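PDB 3K85: D-glycero-D-manno-heptose 1-phosphate kinase from Bacteroides thetaiotaomicron, which probably phosphorylates a sugar phosphate, D-glycero-D-manno-heptose 1-phosphate, at the expense of ATP, as a member of the GHMP kinase family. Local coordinates for residues L80-D91 with L143-L154. Sequence-based numbering, arbitrary orientation.
Sequences LIKGVYNRIIRD and LAYEIERKDLGL
Arg87 reaches across from helix 80-91 and packs its side chain among Leu143, Glu146, Ile147 and Asp151, a knob in a hole of the facing helix. Three carboxylates share its nitrogens: NH2 makes a salt bridge to Glu146 OE1 at 2.7 Å, NE faces Asp151 OD2 at 3.3 Å, and NH1 pairs with Asp91 of its own helix. Glu146 and Asp91 both lie at the guanidinium edge, in its plane, the Glu146 carboxylate turned 35° from it, while Leu143 CD1 lies over the centre of one face, 3.5 Å from Arg87 CZ. CG, anti to the backbone N (chi1 -159°), rests on Ile147 CG1, and the bend at chi2 then carries the chain on past Asp151 OD2. Asp151 OD2 has further partners: Arg90 NH2 gives it a weak hydrogen bond at 3.0 Å, within a salt bridge, and a water donates both to it (2.6 Å to Asp151 OD2) and to Gly83 O, tying side chain to backbone. With a leucine in place of Arg87, Glu146 and Asp91 would probably lose their shared cation, leaving Arg90 to answer Asp151. The two helices belong to the N-terminal domain of the GHMP kinase fold; segments 80-91 and 143-151 cross at 117°, with helix 115-131 packed against Val84 and Leu143. Gly83 lets them close in, since a CB there would press on Ile147 CG2 and Leu152 CD1. Beside it, Ile147 CD1 meets Val84 CG2 at 4.1 Å; one turn earlier, Leu80 and Leu152 cross nearly at right angles, their CD1 methyls 3.9 Å apart. Where helix 143-151 widens into a pi-type turn, Glu146 O accepts from both Lys150 N and Asp151 N.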
ATOM      1  N   LEU A  80     -32.161  -0.435  -2.490  1.00 37.20           N
ATOM      2  CA  LEU A  80     -30.809   0.034  -2.772  1.00 34.17           C
ATOM      3  C   LEU A  80     -30.756   1.041  -3.913  1.00 34.80           C
ATOM      4  O   LEU A  80     -30.154   2.106  -3.781  1.00 35.89           O
ATOM      5  CB  LEU A  80     -29.912  -1.157  -3.078  1.00 33.03           C
ATOM      6  CG  LEU A  80     -29.198  -1.805  -1.889  1.00 30.87           C
ATOM      7  CD1 LEU A  80     -30.041  -1.747  -0.650  1.00 30.61           C
ATOM      8  CD2 LEU A  80     -28.853  -3.229  -2.249  1.00 29.21           C
ATOM      9  N   ILE A  81     -31.385   0.707  -5.032  1.00 33.95           N
ATOM     10  CA  ILE A  81     -31.413   1.602  -6.183  1.00 34.20           C
ATOM     11  C   ILE A  81     -32.173   2.881  -5.838  1.00 35.92           C
ATOM     12  O   ILE A  81     -31.739   3.996  -6.152  1.00 34.97           O
ATOM     13  CB  ILE A  81     -32.105   0.935  -7.377  1.00 32.66           C
ATOM     14  CG1 ILE A  81     -31.216  -0.181  -7.926  1.00 35.51           C
ATOM     15  CG2 ILE A  81     -32.437   1.968  -8.445  1.00 32.61           C
ATOM     16  CD1 ILE A  81     -31.819  -0.892  -9.115  1.00 32.39           C
ATOM     17  N   LYS A  82     -33.325   2.710  -5.202  1.00 37.45           N
ATOM     18  CA  LYS A  82     -34.147   3.846  -4.810  1.00 38.55           C
ATOM     19  C   LYS A  82     -33.398   4.729  -3.805  1.00 37.12           C
ATOM     20  O   LYS A  82     -33.399   5.955  -3.922  1.00 35.77           O
ATOM     21  CB  LYS A  82     -35.473   3.333  -4.240  1.00 40.02           C
ATOM     22  CG  LYS A  82     -36.337   2.653  -5.305  1.00 43.74           C
ATOM     23  CD  LYS A  82     -37.553   1.957  -4.716  1.00 46.02           C
ATOM     24  CE  LYS A  82     -38.397   1.323  -5.811  1.00 47.28           C
ATOM     25  NZ  LYS A  82     -39.548   0.573  -5.243  1.00 49.32           N
ATOM     26  N   GLY A  83     -32.752   4.103  -2.826  1.00 37.04           N
ATOM     27  CA  GLY A  83     -31.988   4.870  -1.853  1.00 39.49           C
ATOM     28  C   GLY A  83     -30.912   5.731  -2.520  1.00 39.09           C
ATOM     29  O   GLY A  83     -30.797   6.934  -2.254  1.00 38.51           O
ATOM     30  N   VAL A  84     -30.124   5.123  -3.403  1.00 36.54           N
ATOM     31  CA  VAL A  84     -29.071   5.853  -4.084  1.00 34.14           C
ATOM     32  C   VAL A  84     -29.655   6.952  -4.943  1.00 33.11           C
ATOM     33  O   VAL A  84     -29.239   8.105  -4.856  1.00 31.37           O
ATOM     34  CB  VAL A  84     -28.226   4.925  -4.970  1.00 34.36           C
ATOM     35  CG1 VAL A  84     -27.154   5.734  -5.685  1.00 34.27           C
ATOM     36  CG2 VAL A  84     -27.591   3.833  -4.117  1.00 32.97           C
ATOM     37  N   TYR A  85     -30.619   6.596  -5.783  1.00 32.27           N
ATOM     38  CA  TYR A  85     -31.248   7.581  -6.646  1.00 31.98           C
ATOM     39  C   TYR A  85     -31.811   8.768  -5.853  1.00 33.39           C
ATOM     40  O   TYR A  85     -31.656   9.922  -6.259  1.00 34.74           O
ATOM     41  CB  TYR A  85     -32.376   6.941  -7.448  1.00 31.36           C
ATOM     42  CG  TYR A  85     -33.149   7.947  -8.256  1.00 32.11           C
ATOM     43  CD1 TYR A  85     -32.601   8.504  -9.405  1.00 31.25           C
ATOM     44  CD2 TYR A  85     -34.404   8.399  -7.835  1.00 32.16           C
ATOM     45  CE1 TYR A  85     -33.272   9.490 -10.116  1.00 32.12           C
ATOM     46  CE2 TYR A  85     -35.087   9.388  -8.541  1.00 31.02           C
ATOM     47  CZ  TYR A  85     -34.513   9.930  -9.676  1.00 32.37           C
ATOM     48  OH  TYR A  85     -35.147  10.937 -10.368  1.00 34.51           O
ATOM     49  N   ASN A  86     -32.467   8.495  -4.727  1.00 33.03           N
ATOM     50  CA  ASN A  86     -33.045   9.581  -3.931  1.00 34.08           C
ATOM     51  C   ASN A  86     -31.960  10.495  -3.357  1.00 36.33           C
ATOM     52  O   ASN A  86     -32.012  11.731  -3.511  1.00 34.52           O
ATOM     53  CB  ASN A  86     -33.916   9.017  -2.797  1.00 33.00           C
ATOM     54  CG  ASN A  86     -35.203   8.371  -3.309  1.00 31.11           C
ATOM     55  OD1 ASN A  86     -35.720   8.737  -4.366  1.00 28.99           O
ATOM     56  ND2 ASN A  86     -35.728   7.420  -2.551  1.00 28.93           N
ATOM     57  N   ARG A  87     -30.978   9.869  -2.708  1.00 35.79           N
ATOM     58  CA  ARG A  87     -29.858  10.565  -2.094  1.00 36.25           C
ATOM     59  C   ARG A  87     -29.144  11.473  -3.089  1.00 36.61           C
ATOM     60  O   ARG A  87     -28.799  12.604  -2.749  1.00 38.39           O
ATOM     61  CB  ARG A  87     -28.864   9.548  -1.530  1.00 38.99           C
ATOM     62  CG  ARG A  87     -27.928  10.094  -0.461  1.00 40.04           C
ATOM     63  CD  ARG A  87     -28.661  10.291   0.863  1.00 39.67           C
ATOM     64  NE  ARG A  87     -27.730  10.328   1.988  1.00 37.26           N
ATOM     65  CZ  ARG A  87     -26.862  11.307   2.184  1.00 40.06           C
ATOM     66  NH1 ARG A  87     -26.827  12.326   1.332  1.00 40.00           N
ATOM     67  NH2 ARG A  87     -26.014  11.256   3.205  1.00 39.90           N
ATOM     68  N   ILE A  88     -28.920  10.980  -4.311  1.00 34.55           N
ATOM     69  CA  ILE A  88     -28.237  11.765  -5.343  1.00 32.98           C
ATOM     70  C   ILE A  88     -29.117  12.912  -5.829  1.00 33.59           C
ATOM     71  O   ILE A  88     -28.623  14.007  -6.127  1.00 30.95           O
ATOM     72  CB  ILE A  88     -27.811  10.890  -6.594  1.00 31.74           C
ATOM     73  CG1 ILE A  88     -26.754   9.850  -6.201  1.00 28.80           C
ATOM     74  CG2 ILE A  88     -27.213  11.779  -7.678  1.00 30.77           C
ATOM     75  CD1 ILE A  88     -25.505  10.452  -5.587  1.00 28.42           C
ATOM     76  N   ILE A  89     -30.421  12.665  -5.927  1.00 35.52           N
ATOM     77  CA  ILE A  89     -31.329  13.731  -6.366  1.00 36.38           C
ATOM     78  C   ILE A  89     -31.326  14.852  -5.331  1.00 35.29           C
ATOM     79  O   ILE A  89     -31.314  16.028  -5.692  1.00 35.46           O
ATOM     80  CB  ILE A  89     -32.790  13.229  -6.552  1.00 36.50           C
ATOM     81  CG1 ILE A  89     -32.856  12.213  -7.697  1.00 35.45           C
ATOM     82  CG2 ILE A  89     -33.713  14.414  -6.861  1.00 36.99           C
ATOM     83  CD1 ILE A  89     -32.525  12.798  -9.060  1.00 34.86           C
ATOM     84  N   ARG A  90     -31.322  14.478  -4.050  1.00 34.26           N
ATOM     85  CA  ARG A  90     -31.310  15.450  -2.964  1.00 36.04           C
ATOM     86  C   ARG A  90     -29.990  16.201  -2.842  1.00 36.57           C
ATOM     87  O   ARG A  90     -29.947  17.426  -2.965  1.00 35.54           O
ATOM     88  CB  ARG A  90     -31.600  14.773  -1.623  1.00 36.85           C
ATOM     89  CG  ARG A  90     -33.000  14.242  -1.486  1.00 37.19           C
ATOM     90  CD  ARG A  90     -33.392  14.232  -0.032  1.00 37.89           C
ATOM     91  NE  ARG A  90     -32.552  13.346   0.758  1.00 40.56           N
ATOM     92  CZ  ARG A  90     -32.635  12.021   0.729  1.00 41.81           C
ATOM     93  NH1 ARG A  90     -33.531  11.428  -0.058  1.00 41.11           N
ATOM     94  NH2 ARG A  90     -31.833  11.289   1.493  1.00 39.91           N
ATOM     95  N   ASP A  91     -28.918  15.457  -2.589  1.00 36.60           N
ATOM     96  CA  ASP A  91     -27.598  16.044  -2.429  1.00 36.49           C
ATOM     97  C   ASP A  91     -27.174  16.991  -3.532  1.00 35.33           C
ATOM     98  O   ASP A  91     -26.470  17.964  -3.282  1.00 35.64           O
ATOM     99  CB  ASP A  91     -26.550  14.947  -2.272  1.00 37.41           C
ATOM    100  CG  ASP A  91     -26.519  14.389  -0.870  1.00 39.95           C
ATOM    101  OD1 ASP A  91     -27.322  14.860  -0.033  1.00 41.85           O
ATOM    102  OD2 ASP A  91     -25.698  13.487  -0.603  1.00 42.21           O
ATOM    103  N   LEU A 143     -20.683   8.132   1.765  1.00 33.89           N
ATOM    104  CA  LEU A 143     -22.036   8.325   1.272  1.00 34.06           C
ATOM    105  C   LEU A 143     -22.784   6.994   1.220  1.00 35.46           C
ATOM    106  O   LEU A 143     -23.990   6.943   1.465  1.00 36.28           O
ATOM    107  CB  LEU A 143     -22.023   8.952  -0.119  1.00 32.16           C
ATOM    108  CG  LEU A 143     -23.410   9.139  -0.737  1.00 33.92           C
ATOM    109  CD1 LEU A 143     -24.322   9.930   0.214  1.00 33.95           C
ATOM    110  CD2 LEU A 143     -23.266   9.862  -2.054  1.00 34.52           C
ATOM    111  N   ALA A 144     -22.060   5.923   0.905  1.00 34.53           N
ATOM    112  CA  ALA A 144     -22.653   4.598   0.813  1.00 36.02           C
ATOM    113  C   ALA A 144     -23.077   4.108   2.189  1.00 36.56           C
ATOM    114  O   ALA A 144     -24.139   3.504   2.343  1.00 35.65           O
ATOM    115  CB  ALA A 144     -21.661   3.613   0.183  1.00 35.64           C
ATOM    116  N   TYR A 145     -22.235   4.365   3.186  1.00 37.07           N
ATOM    117  CA  TYR A 145     -22.523   3.960   4.552  1.00 38.03           C
ATOM    118  C   TYR A 145     -23.747   4.718   5.037  1.00 40.14           C
ATOM    119  O   TYR A 145     -24.589   4.169   5.746  1.00 40.70           O
ATOM    120  CB  TYR A 145     -21.348   4.289   5.467  1.00 36.52           C
ATOM    121  CG  TYR A 145     -21.569   3.917   6.916  1.00 35.55           C
ATOM    122  CD1 TYR A 145     -21.415   2.601   7.351  1.00 36.42           C
ATOM    123  CD2 TYR A 145     -21.914   4.888   7.860  1.00 37.72           C
ATOM    124  CE1 TYR A 145     -21.591   2.256   8.696  1.00 36.46           C
ATOM    125  CE2 TYR A 145     -22.097   4.560   9.208  1.00 36.91           C
ATOM    126  CZ  TYR A 145     -21.931   3.242   9.622  1.00 39.47           C
ATOM    127  OH  TYR A 145     -22.086   2.913  10.958  1.00 39.91           O
ATOM    128  N   GLU A 146     -23.843   5.984   4.650  1.00 40.49           N
ATOM    129  CA  GLU A 146     -24.967   6.798   5.073  1.00 43.29           C
ATOM    130  C   GLU A 146     -26.290   6.411   4.421  1.00 43.54           C
ATOM    131  O   GLU A 146     -27.328   6.424   5.087  1.00 45.19           O
ATOM    132  CB  GLU A 146     -24.662   8.279   4.847  1.00 43.34           C
ATOM    133  CG  GLU A 146     -23.915   8.887   6.027  1.00 47.33           C
ATOM    134  CD  GLU A 146     -23.547  10.335   5.814  1.00 49.24           C
ATOM    135  OE1 GLU A 146     -24.425  11.117   5.387  1.00 51.76           O
ATOM    136  OE2 GLU A 146     -22.379  10.694   6.086  1.00 51.13           O
ATOM    137  N   ILE A 147     -26.262   6.054   3.138  1.00 40.90           N
ATOM    138  CA  ILE A 147     -27.486   5.659   2.455  1.00 37.61           C
ATOM    139  C   ILE A 147     -28.003   4.353   3.030  1.00 39.76           C
ATOM    140  O   ILE A 147     -29.181   4.219   3.353  1.00 39.84           O
ATOM    141  CB  ILE A 147     -27.264   5.436   0.956  1.00 34.19           C
ATOM    142  CG1 ILE A 147     -26.977   6.756   0.257  1.00 30.35           C
ATOM    143  CG2 ILE A 147     -28.494   4.784   0.341  1.00 34.00           C
ATOM    144  CD1 ILE A 147     -26.530   6.569  -1.187  1.00 27.51           C
ATOM    145  N   GLU A 148     -27.103   3.391   3.163  1.00 41.39           N
ATOM    146  CA  GLU A 148     -27.458   2.074   3.662  1.00 42.90           C
ATOM    147  C   GLU A 148     -27.812   2.039   5.146  1.00 43.66           C
ATOM    148  O   GLU A 148     -28.875   1.562   5.527  1.00 43.99           O
ATOM    149  CB  GLU A 148     -26.308   1.112   3.354  1.00 44.10           C
ATOM    150  CG  GLU A 148     -26.402  -0.278   3.964  1.00 45.95           C
ATOM    151  CD  GLU A 148     -25.382  -1.239   3.351  1.00 49.20           C
ATOM    152  OE1 GLU A 148     -24.301  -0.766   2.922  1.00 48.68           O
ATOM    153  OE2 GLU A 148     -25.653  -2.462   3.311  1.00 48.03           O
ATOM    154  N   ARG A 149     -26.919   2.560   5.975  1.00 44.16           N
ATOM    155  CA  ARG A 149     -27.106   2.557   7.416  1.00 44.02           C
ATOM    156  C   ARG A 149     -28.162   3.511   7.987  1.00 43.56           C
ATOM    157  O   ARG A 149     -28.879   3.136   8.913  1.00 43.90           O
ATOM    158  CB  ARG A 149     -25.751   2.799   8.086  1.00 45.41           C
ATOM    159  CG  ARG A 149     -24.723   1.706   7.770  1.00 47.34           C
ATOM    160  CD  ARG A 149     -25.000   0.445   8.584  1.00 51.05           C
ATOM    161  NE  ARG A 149     -24.913  -0.791   7.803  1.00 54.17           N
ATOM    162  CZ  ARG A 149     -23.809  -1.246   7.218  1.00 54.48           C
ATOM    163  NH1 ARG A 149     -22.679  -0.567   7.311  1.00 55.37           N
ATOM    164  NH2 ARG A 149     -23.831  -2.394   6.553  1.00 54.91           N
ATOM    165  N   LYS A 150     -28.262   4.727   7.452  1.00 42.01           N
ATOM    166  CA  LYS A 150     -29.244   5.692   7.946  1.00 42.54           C
ATOM    167  C   LYS A 150     -30.510   5.685   7.083  1.00 43.21           C
ATOM    168  O   LYS A 150     -31.561   5.213   7.516  1.00 44.60           O
ATOM    169  CB  LYS A 150     -28.666   7.119   7.963  1.00 42.82           C
ATOM    170  CG  LYS A 150     -27.257   7.288   8.557  1.00 44.54           C
ATOM    171  CD  LYS A 150     -27.115   6.834  10.016  1.00 44.03           C
ATOM    172  CE  LYS A 150     -25.698   7.139  10.528  1.00 46.09           C
ATOM    173  NZ  LYS A 150     -25.363   6.612  11.892  1.00 43.65           N
ATOM    174  N   ASP A 151     -30.398   6.211   5.864  1.00 42.06           N
ATOM    175  CA  ASP A 151     -31.514   6.289   4.921  1.00 40.67           C
ATOM    176  C   ASP A 151     -32.368   5.032   4.788  1.00 41.76           C
ATOM    177  O   ASP A 151     -33.575   5.121   4.555  1.00 42.54           O
ATOM    178  CB  ASP A 151     -30.993   6.670   3.544  1.00 40.18           C
ATOM    179  CG  ASP A 151     -30.555   8.107   3.471  1.00 42.66           C
ATOM    180  OD1 ASP A 151     -30.184   8.663   4.529  1.00 42.42           O
ATOM    181  OD2 ASP A 151     -30.573   8.679   2.358  1.00 41.09           O
ATOM    182  N   LEU A 152     -31.750   3.866   4.927  1.00 42.02           N
ATOM    183  CA  LEU A 152     -32.472   2.604   4.802  1.00 41.30           C
ATOM    184  C   LEU A 152     -32.544   1.828   6.115  1.00 41.84           C
ATOM    185  O   LEU A 152     -33.104   0.731   6.161  1.00 41.71           O
ATOM    186  CB  LEU A 152     -31.816   1.741   3.717  1.00 40.07           C
ATOM    187  CG  LEU A 152     -31.818   2.325   2.303  1.00 37.14           C
ATOM    188  CD1 LEU A 152     -30.932   1.480   1.416  1.00 38.62           C
ATOM    189  CD2 LEU A 152     -33.233   2.367   1.750  1.00 37.50           C
ATOM    190  N   GLY A 153     -31.966   2.393   7.172  1.00 42.38           N
ATOM    191  CA  GLY A 153     -31.999   1.757   8.479  1.00 43.93           C
ATOM    192  C   GLY A 153     -31.203   0.476   8.669  1.00 46.13           C
ATOM    193  O   GLY A 153     -31.017   0.024   9.803  1.00 45.45           O
ATOM    194  N   LEU A 154     -30.736  -0.113   7.572  1.00 47.46           N
ATOM    195  CA  LEU A 154     -29.957  -1.348   7.625  1.00 49.00           C
ATOM    196  C   LEU A 154     -28.791  -1.189   8.597  1.00 49.21           C
ATOM    197  O   LEU A 154     -28.121  -0.157   8.602  1.00 51.63           O
ATOM    198  CB  LEU A 154     -29.434  -1.679   6.228  1.00 49.84           C
ATOM    199  CG  LEU A 154     -30.544  -1.737   5.172  1.00 52.45           C
ATOM    200  CD1 LEU A 154     -29.986  -1.400   3.798  1.00 52.80           C
ATOM    201  CD2 LEU A 154     -31.191  -3.117   5.189  1.00 52.05           C
TER
HETATM  202  O   HOH W   1     -31.813   7.521   0.412  1.00 31.11           O